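Local coordinates for protein probable sensor histidine kinase pdtas (Mycobacterium tuberculosis, PDB 2YKF) that probably senses nutrient deprivation by binding c-di-GMP and then autophosphorylates on histidine as the sensor kinase of the PdtaR/PdtaS two-component system, represented here by its GAF and PAS sensor region, at residues H237-R250 with L262-A276. Numbering follows the deposited sequence.
Sequences HVQDLLAGDGKGMR and LRTLPLVVAGRNVGA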
ATOM      1  N   HIS A 237     -13.105   9.661 -20.639  1.00 31.86           N
ATOM      2  CA  HIS A 237     -13.401   9.140 -19.306  1.00 31.70           C
ATOM      3  C   HIS A 237     -13.529  10.229 -18.293  1.00 30.71           C
ATOM      4  O   HIS A 237     -14.535  10.322 -17.608  1.00 31.03           O
ATOM      5  CB  HIS A 237     -12.338   8.169 -18.824  1.00 31.23           C
ATOM      6  CG  HIS A 237     -12.566   7.737 -17.411  1.00 34.62           C
ATOM      7  ND1 HIS A 237     -13.711   7.063 -17.009  1.00 32.92           N
ATOM      8  CD2 HIS A 237     -11.828   7.943 -16.296  1.00 29.88           C
ATOM      9  CE1 HIS A 237     -13.643   6.842 -15.705  1.00 37.92           C
ATOM     10  NE2 HIS A 237     -12.514   7.373 -15.248  1.00 33.55           N
ATOM     11  N   VAL A 238     -12.524  11.058 -18.201  1.00 30.47           N
ATOM     12  CA  VAL A 238     -12.516  12.107 -17.199  1.00 31.99           C
ATOM     13  C   VAL A 238     -13.687  13.100 -17.409  1.00 33.92           C
ATOM     14  O   VAL A 238     -14.378  13.461 -16.440  1.00 33.74           O
ATOM     15  CB  VAL A 238     -11.157  12.817 -17.161  1.00 30.82           C
ATOM     16  CG1 VAL A 238     -11.225  14.042 -16.299  1.00 32.85           C
ATOM     17  CG2 VAL A 238     -10.079  11.864 -16.570  1.00 29.26           C
ATOM     18  N   GLN A 239     -13.951  13.483 -18.667  1.00 34.63           N
ATOM     19  CA  GLN A 239     -15.162  14.274 -18.967  1.00 37.00           C
ATOM     20  C   GLN A 239     -16.444  13.617 -18.476  1.00 36.84           C
ATOM     21  O   GLN A 239     -17.234  14.294 -17.885  1.00 37.44           O
ATOM     22  CB  GLN A 239     -15.298  14.558 -20.456  1.00 36.52           C
ATOM     23  CG  GLN A 239     -14.146  15.370 -21.024  1.00 41.48           C
ATOM     24  CD  GLN A 239     -14.471  15.801 -22.454  1.00 49.05           C
ATOM     25  OE1 GLN A 239     -15.605  16.197 -22.723  1.00 48.33           O
ATOM     26  NE2 GLN A 239     -13.498  15.676 -23.383  1.00 46.86           N
ATOM     27  N   ASP A 240     -16.632  12.320 -18.741  1.00 36.93           N
ATOM     28  CA  ASP A 240     -17.795  11.557 -18.263  1.00 39.87           C
ATOM     29  C   ASP A 240     -17.880  11.443 -16.735  1.00 40.52           C
ATOM     30  O   ASP A 240     -18.982  11.422 -16.132  1.00 39.73           O
ATOM     31  CB  ASP A 240     -17.777  10.122 -18.825  1.00 39.78           C
ATOM     32  CG  ASP A 240     -18.078  10.070 -20.332  1.00 46.10           C
ATOM     33  OD1 ASP A 240     -18.489  11.116 -20.889  1.00 51.64           O
ATOM     34  OD2 ASP A 240     -17.890   8.990 -20.958  1.00 51.10           O
ATOM     35  N   LEU A 241     -16.718  11.275 -16.117  1.00 39.43           N
ATOM     36  CA  LEU A 241     -16.618  11.146 -14.674  1.00 41.56           C
ATOM     37  C   LEU A 241     -17.227  12.348 -13.974  1.00 41.82           C
ATOM     38  O   LEU A 241     -18.101  12.216 -13.077  1.00 43.35           O
ATOM     39  CB  LEU A 241     -15.118  11.053 -14.311  1.00 41.35           C
ATOM     40  CG  LEU A 241     -14.649  10.728 -12.901  1.00 43.28           C
ATOM     41  CD1 LEU A 241     -15.094   9.350 -12.587  1.00 39.85           C
ATOM     42  CD2 LEU A 241     -13.099  10.844 -12.887  1.00 42.69           C
ATOM     43  N   LEU A 242     -16.758  13.511 -14.391  1.00 41.75           N
ATOM     44  CA  LEU A 242     -17.145  14.788 -13.838  1.00 43.46           C
ATOM     45  C   LEU A 242     -18.621  15.144 -14.125  1.00 45.83           C
ATOM     46  O   LEU A 242     -19.282  15.800 -13.300  1.00 45.96           O
ATOM     47  CB  LEU A 242     -16.256  15.854 -14.447  1.00 43.70           C
ATOM     48  CG  LEU A 242     -14.793  15.720 -14.015  1.00 44.17           C
ATOM     49  CD1 LEU A 242     -13.868  16.644 -14.790  1.00 43.92           C
ATOM     50  CD2 LEU A 242     -14.628  15.903 -12.495  1.00 43.68           C
ATOM     51  N   ALA A 243     -19.121  14.672 -15.273  1.00 46.50           N
ATOM     52  CA  ALA A 243     -20.509  14.931 -15.700  1.00 49.24           C
ATOM     53  C   ALA A 243     -21.555  14.010 -15.044  1.00 49.91           C
ATOM     54  O   ALA A 243     -22.757  14.300 -15.125  1.00 51.32           O
ATOM     55  CB  ALA A 243     -20.611  14.869 -17.245  1.00 47.96           C
ATOM     56  N   GLY A 244     -21.116  12.914 -14.404  1.00 51.03           N
ATOM     57  CA  GLY A 244     -22.016  11.904 -13.864  1.00 51.62           C
ATOM     58  C   GLY A 244     -22.436  10.921 -14.940  1.00 53.24           C
ATOM     59  O   GLY A 244     -23.400  10.151 -14.765  1.00 53.90           O
ATOM     60  N   ASP A 245     -21.717  10.950 -16.061  1.00 53.51           N
ATOM     61  CA  ASP A 245     -21.953  10.059 -17.204  1.00 54.17           C
ATOM     62  C   ASP A 245     -21.190   8.733 -17.128  1.00 52.76           C
ATOM     63  O   ASP A 245     -21.277   7.916 -18.055  1.00 52.76           O
ATOM     64  CB  ASP A 245     -21.492  10.733 -18.530  1.00 56.03           C
ATOM     65  CG  ASP A 245     -22.478  11.777 -19.069  1.00 59.50           C
ATOM     66  OD1 ASP A 245     -23.693  11.731 -18.734  1.00 61.79           O
ATOM     67  OD2 ASP A 245     -22.001  12.642 -19.854  1.00 63.38           O
ATOM     68  N   GLY A 246     -20.401   8.531 -16.083  1.00 50.49           N
ATOM     69  CA  GLY A 246     -19.491   7.395 -16.086  1.00 48.17           C
ATOM     70  C   GLY A 246     -19.041   7.041 -14.692  1.00 45.01           C
ATOM     71  O   GLY A 246     -18.936   7.883 -13.826  1.00 46.22           O
ATOM     72  N   LYS A 247     -18.794   5.783 -14.452  1.00 42.78           N
ATOM     73  CA  LYS A 247     -18.345   5.428 -13.144  1.00 41.16           C
ATOM     74  C   LYS A 247     -16.803   5.569 -13.066  1.00 39.12           C
ATOM     75  O   LYS A 247     -16.159   5.785 -14.098  1.00 37.41           O
ATOM     76  CB  LYS A 247     -18.893   4.040 -12.841  1.00 43.24           C
ATOM     77  CG  LYS A 247     -20.480   4.132 -12.826  1.00 46.19           C
ATOM     78  CD  LYS A 247     -21.157   2.797 -12.606  1.00 55.29           C
ATOM     79  CE  LYS A 247     -22.564   2.790 -13.247  1.00 61.83           C
ATOM     80  NZ  LYS A 247     -23.068   1.394 -13.433  1.00 64.37           N
ATOM     81  N   GLY A 248     -16.231   5.487 -11.868  1.00 36.33           N
ATOM     82  CA  GLY A 248     -14.767   5.383 -11.785  1.00 36.32           C
ATOM     83  C   GLY A 248     -14.234   4.177 -12.575  1.00 36.47           C
ATOM     84  O   GLY A 248     -14.956   3.155 -12.781  1.00 35.38           O
ATOM     85  N   MET A 249     -12.981   4.271 -13.027  1.00 35.36           N
ATOM     86  CA  MET A 249     -12.335   3.144 -13.695  1.00 36.86           C
ATOM     87  C   MET A 249     -10.898   2.964 -13.272  1.00 36.50           C
ATOM     88  O   MET A 249     -10.305   3.867 -12.711  1.00 33.90           O
ATOM     89  CB  MET A 249     -12.352   3.337 -15.218  1.00 37.60           C
ATOM     90  CG  MET A 249     -13.760   3.519 -15.754  1.00 48.31           C
ATOM     91  SD  MET A 249     -14.000   2.834 -17.394  1.00 64.61           S
ATOM     92  CE  MET A 249     -14.935   1.334 -17.034  1.00 61.59           C
ATOM     93  N   ARG A 250     -10.350   1.791 -13.585  1.00 37.87           N
ATOM     94  CA  ARG A 250      -8.923   1.501 -13.365  1.00 39.96           C
ATOM     95  C   ARG A 250      -8.318   1.443 -14.747  1.00 40.38           C
ATOM     96  O   ARG A 250      -8.915   0.865 -15.648  1.00 39.28           O
ATOM     97  CB  ARG A 250      -8.755   0.175 -12.601  1.00 40.96           C
ATOM     98  CG  ARG A 250      -9.142   0.329 -11.105  1.00 48.49           C
ATOM     99  CD  ARG A 250      -9.196  -0.999 -10.272  1.00 56.97           C
ATOM    100  NE  ARG A 250     -10.588  -1.295  -9.873  1.00 61.24           N
ATOM    101  CZ  ARG A 250     -11.138  -1.041  -8.673  1.00 64.84           C
ATOM    102  NH1 ARG A 250     -10.429  -0.520  -7.671  1.00 64.74           N
ATOM    103  NH2 ARG A 250     -12.415  -1.352  -8.461  1.00 64.16           N
ATOM    104  N   LEU A 262      -3.871   4.070 -13.169  1.00 28.99           N
ATOM    105  CA  LEU A 262      -4.733   5.154 -12.701  1.00 29.98           C
ATOM    106  C   LEU A 262      -5.990   4.528 -12.198  1.00 29.41           C
ATOM    107  O   LEU A 262      -6.512   3.591 -12.844  1.00 28.93           O
ATOM    108  CB  LEU A 262      -5.161   6.059 -13.859  1.00 32.49           C
ATOM    109  CG  LEU A 262      -4.084   6.856 -14.538  1.00 35.65           C
ATOM    110  CD1 LEU A 262      -4.706   7.551 -15.754  1.00 38.91           C
ATOM    111  CD2 LEU A 262      -3.575   7.852 -13.594  1.00 39.63           C
ATOM    112  N   ARG A 263      -6.512   5.063 -11.093  1.00 29.44           N
ATOM    113  CA  ARG A 263      -7.853   4.708 -10.631  1.00 28.97           C
ATOM    114  C   ARG A 263      -8.664   6.001 -10.330  1.00 28.91           C
ATOM    115  O   ARG A 263      -8.189   6.883  -9.589  1.00 28.41           O
ATOM    116  CB  ARG A 263      -7.768   3.860  -9.387  1.00 30.34           C
ATOM    117  CG  ARG A 263      -9.149   3.514  -8.927  1.00 33.64           C
ATOM    118  CD  ARG A 263      -9.137   2.890  -7.640  1.00 41.82           C
ATOM    119  NE  ARG A 263     -10.508   2.801  -7.129  1.00 43.12           N
ATOM    120  CZ  ARG A 263     -10.766   2.378  -5.913  1.00 44.51           C
ATOM    121  NH1 ARG A 263      -9.740   2.053  -5.114  1.00 38.41           N
ATOM    122  NH2 ARG A 263     -12.026   2.296  -5.493  1.00 43.57           N
ATOM    123  N   THR A 264      -9.827   6.159 -10.974  1.00 27.71           N
ATOM    124  CA  THR A 264     -10.632   7.354 -10.798  1.00 28.95           C
ATOM    125  C   THR A 264     -11.844   6.979  -9.918  1.00 27.98           C
ATOM    126  O   THR A 264     -12.312   5.816  -9.926  1.00 27.80           O
ATOM    127  CB  THR A 264     -11.135   7.919 -12.156  1.00 29.16           C
ATOM    128  OG1 THR A 264     -11.961   6.919 -12.819  1.00 26.85           O
ATOM    129  CG2 THR A 264      -9.913   8.186 -13.092  1.00 28.74           C
ATOM    130  N   LEU A 265     -12.310   7.977  -9.174  1.00 28.97           N
ATOM    131  CA  LEU A 265     -13.432   7.863  -8.217  1.00 29.84           C
ATOM    132  C   LEU A 265     -14.193   9.164  -8.293  1.00 28.53           C
ATOM    133  O   LEU A 265     -13.663  10.195  -7.941  1.00 28.26           O
ATOM    134  CB  LEU A 265     -12.916   7.786  -6.777  1.00 30.51           C
ATOM    135  CG  LEU A 265     -12.317   6.488  -6.420  1.00 38.74           C
ATOM    136  CD1 LEU A 265     -10.816   6.759  -6.659  1.00 35.78           C
ATOM    137  CD2 LEU A 265     -12.652   6.233  -4.925  1.00 38.01           C
ATOM    138  N   PRO A 266     -15.382   9.147  -8.881  1.00 31.32           N
ATOM    139  CA  PRO A 266     -16.154  10.393  -8.924  1.00 30.36           C
ATOM    140  C   PRO A 266     -16.640  10.737  -7.490  1.00 29.84           C
ATOM    141  O   PRO A 266     -16.910   9.826  -6.691  1.00 30.66           O
ATOM    142  CB  PRO A 266     -17.323  10.047  -9.848  1.00 32.11           C
ATOM    143  CG  PRO A 266     -17.466   8.570  -9.796  1.00 35.37           C
ATOM    144  CD  PRO A 266     -16.079   8.002  -9.493  1.00 32.27           C
ATOM    145  N   LEU A 267     -16.680  12.013  -7.127  1.00 28.40           N
ATOM    146  CA  LEU A 267     -17.145  12.342  -5.785  1.00 29.92           C
ATOM    147  C   LEU A 267     -18.428  13.122  -5.904  1.00 30.92           C
ATOM    148  O   LEU A 267     -18.513  14.043  -6.747  1.00 28.29           O
ATOM    149  CB  LEU A 267     -16.125  13.146  -5.047  1.00 29.91           C
ATOM    150  CG  LEU A 267     -14.737  12.481  -4.922  1.00 30.58           C
ATOM    151  CD1 LEU A 267     -13.833  13.486  -4.400  1.00 29.83           C
ATOM    152  CD2 LEU A 267     -14.795  11.340  -3.949  1.00 25.41           C
ATOM    153  N   VAL A 268     -19.405  12.757  -5.072  1.00 32.47           N
ATOM    154  CA  VAL A 268     -20.799  13.275  -5.204  1.00 36.66           C
ATOM    155  C   VAL A 268     -21.355  13.603  -3.814  1.00 38.61           C
ATOM    156  O   VAL A 268     -21.143  12.842  -2.839  1.00 37.04           O
ATOM    157  CB  VAL A 268     -21.730  12.207  -5.840  1.00 36.08           C
ATOM    158  CG1 VAL A 268     -23.216  12.692  -5.942  1.00 40.98           C
ATOM    159  CG2 VAL A 268     -21.224  11.809  -7.206  1.00 39.35           C
ATOM    160  N   VAL A 269     -22.087  14.720  -3.764  1.00 41.87           N
ATOM    161  CA  VAL A 269     -22.895  15.165  -2.601  1.00 44.94           C
ATOM    162  C   VAL A 269     -24.312  15.422  -3.053  1.00 45.27           C
ATOM    163  O   VAL A 269     -24.553  16.188  -4.012  1.00 45.06           O
ATOM    164  CB  VAL A 269     -22.409  16.508  -2.055  1.00 45.68           C
ATOM    165  CG1 VAL A 269     -23.326  16.973  -0.889  1.00 45.70           C
ATOM    166  CG2 VAL A 269     -20.935  16.432  -1.644  1.00 44.89           C
ATOM    167  N   ALA A 270     -25.254  14.735  -2.407  1.00 47.23           N
ATOM    168  CA  ALA A 270     -26.681  15.059  -2.535  1.00 47.42           C
ATOM    169  C   ALA A 270     -27.083  15.112  -4.013  1.00 47.63           C
ATOM    170  O   ALA A 270     -27.684  16.086  -4.475  1.00 47.22           O
ATOM    171  CB  ALA A 270     -26.958  16.407  -1.817  1.00 47.89           C
ATOM    172  N   GLY A 271     -26.662  14.086  -4.765  1.00 46.39           N
ATOM    173  CA  GLY A 271     -26.952  13.982  -6.203  1.00 45.54           C
ATOM    174  C   GLY A 271     -26.121  14.843  -7.157  1.00 44.96           C
ATOM    175  O   GLY A 271     -26.270  14.732  -8.381  1.00 45.53           O
ATOM    176  N   ARG A 272     -25.232  15.692  -6.646  1.00 43.05           N
ATOM    177  CA  ARG A 272     -24.306  16.330  -7.570  1.00 42.10           C
ATOM    178  C   ARG A 272     -22.790  16.052  -7.433  1.00 40.22           C
ATOM    179  O   ARG A 272     -22.271  15.879  -6.318  1.00 38.28           O
ATOM    180  CB  ARG A 272     -24.522  17.829  -7.637  1.00 42.52           C
ATOM    181  CG  ARG A 272     -24.262  18.534  -6.430  1.00 45.01           C
ATOM    182  CD  ARG A 272     -25.409  19.575  -6.172  1.00 46.41           C
ATOM    183  NE  ARG A 272     -25.440  19.733  -4.733  1.00 48.68           N
ATOM    184  CZ  ARG A 272     -24.422  20.233  -4.014  1.00 54.50           C
ATOM    185  NH1 ARG A 272     -23.303  20.697  -4.621  1.00 53.71           N
ATOM    186  NH2 ARG A 272     -24.509  20.255  -2.686  1.00 53.89           N
ATOM    187  N   ASN A 273     -22.112  16.139  -8.574  1.00 38.90           N
ATOM    188  CA  ASN A 273     -20.659  15.975  -8.667  0.50 37.77           C
ATOM    189  C   ASN A 273     -19.922  17.130  -8.024  1.00 38.29           C
ATOM    190  O   ASN A 273     -20.212  18.290  -8.324  1.00 38.72           O
ATOM    191  CB  ASN A 273     -20.241  15.889 -10.141  0.50 37.32           C
ATOM    192  CG  ASN A 273     -18.733  15.654 -10.312  0.50 34.35           C
ATOM    193  OD1 ASN A 273     -17.975  16.598 -10.556  0.50 28.62           O
ATOM    194  ND2 ASN A 273     -18.302  14.389 -10.186  0.50 29.08           N
ATOM    195  N   VAL A 274     -18.996  16.830  -7.130  1.00 36.40           N
ATOM    196  CA  VAL A 274     -18.126  17.812  -6.539  1.00 36.53           C
ATOM    197  C   VAL A 274     -16.657  17.461  -6.876  1.00 35.34           C
ATOM    198  O   VAL A 274     -15.776  17.597  -6.055  1.00 37.85           O
ATOM    199  CB  VAL A 274     -18.383  17.926  -5.023  1.00 36.72           C
ATOM    200  CG1 VAL A 274     -19.883  18.486  -4.752  1.00 37.00           C
ATOM    201  CG2 VAL A 274     -18.100  16.570  -4.285  1.00 36.67           C
ATOM    202  N   GLY A 275     -16.440  17.046  -8.125  1.00 34.95           N
ATOM    203  CA  GLY A 275     -15.158  16.661  -8.673  1.00 31.43           C
ATOM    204  C   GLY A 275     -14.866  15.158  -8.553  1.00 30.05           C
ATOM    205  O   GLY A 275     -15.770  14.290  -8.707  1.00 28.63           O
ATOM    206  N   ALA A 276     -13.584  14.845  -8.295  1.00 28.70           N
ATOM    207  CA  ALA A 276     -13.105  13.480  -8.379  1.00 27.17           C
ATOM    208  C   ALA A 276     -11.779  13.289  -7.651  1.00 27.90           C
ATOM    209  O   ALA A 276     -11.030  14.235  -7.438  1.00 26.24           O
ATOM    210  CB  ALA A 276     -12.957  12.998  -9.870  1.00 28.04           C
TER
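Thr-264 reaches from strand 262-269 into the angle between helix 237-243 and the chain that leaves it, and its hydroxyl joins both. Its chi1 of 61° sets OG1 between the backbone N and the carbonyl carbon, where it meets His-237 NE2 at 2.5 Å, at the edge of the imidazole and near its plane; either atom could donate. The same OG1 accepts a nearly straight bond from Met-249 N (2.8 Å), and the strand answers with Thr-264 N to Met-249 O (2.9 Å). One buried side chain thus ties the helix to the loop just before edge strand 250-255.

Leu-241 continues the contact along the helix. Its CD1 lies against the Pro-266 ring, 3.5 Å from Pro-266 CD, while CD2 meets Thr-264 CB of the same strand and the methyl of Ala-276 on the next. Gly-248, with no side chain, lets the loop pass close to the strand, its CA 3.1 Å from Thr-264 O in a CA-H...O contact.

Arg-250, paired with Arg-263 in an antiparallel non-hydrogen-bonded pair, runs alongside it in the same direction. A bend at chi3 (-113°) carries Arg-250 NH1 over the centre of the Arg-263 guanidinium, 3.4 Å from Arg-263 NE, with the two planes 41° apart. Glu-30 of helix 18-38 forms a salt bridge with Arg-263 NH2 and probably eases this like-charge approach.

In the PAS-like region, helix 228-243 thus covers one face of the antiparallel sheet over the hairpin of strands 258-269 and 272-282, with edge strand 250-255 beside it; from the other face Arg-263 and Leu-265 touch Leu-33 of helix 18-38, and Leu-267 touches helix 143-161.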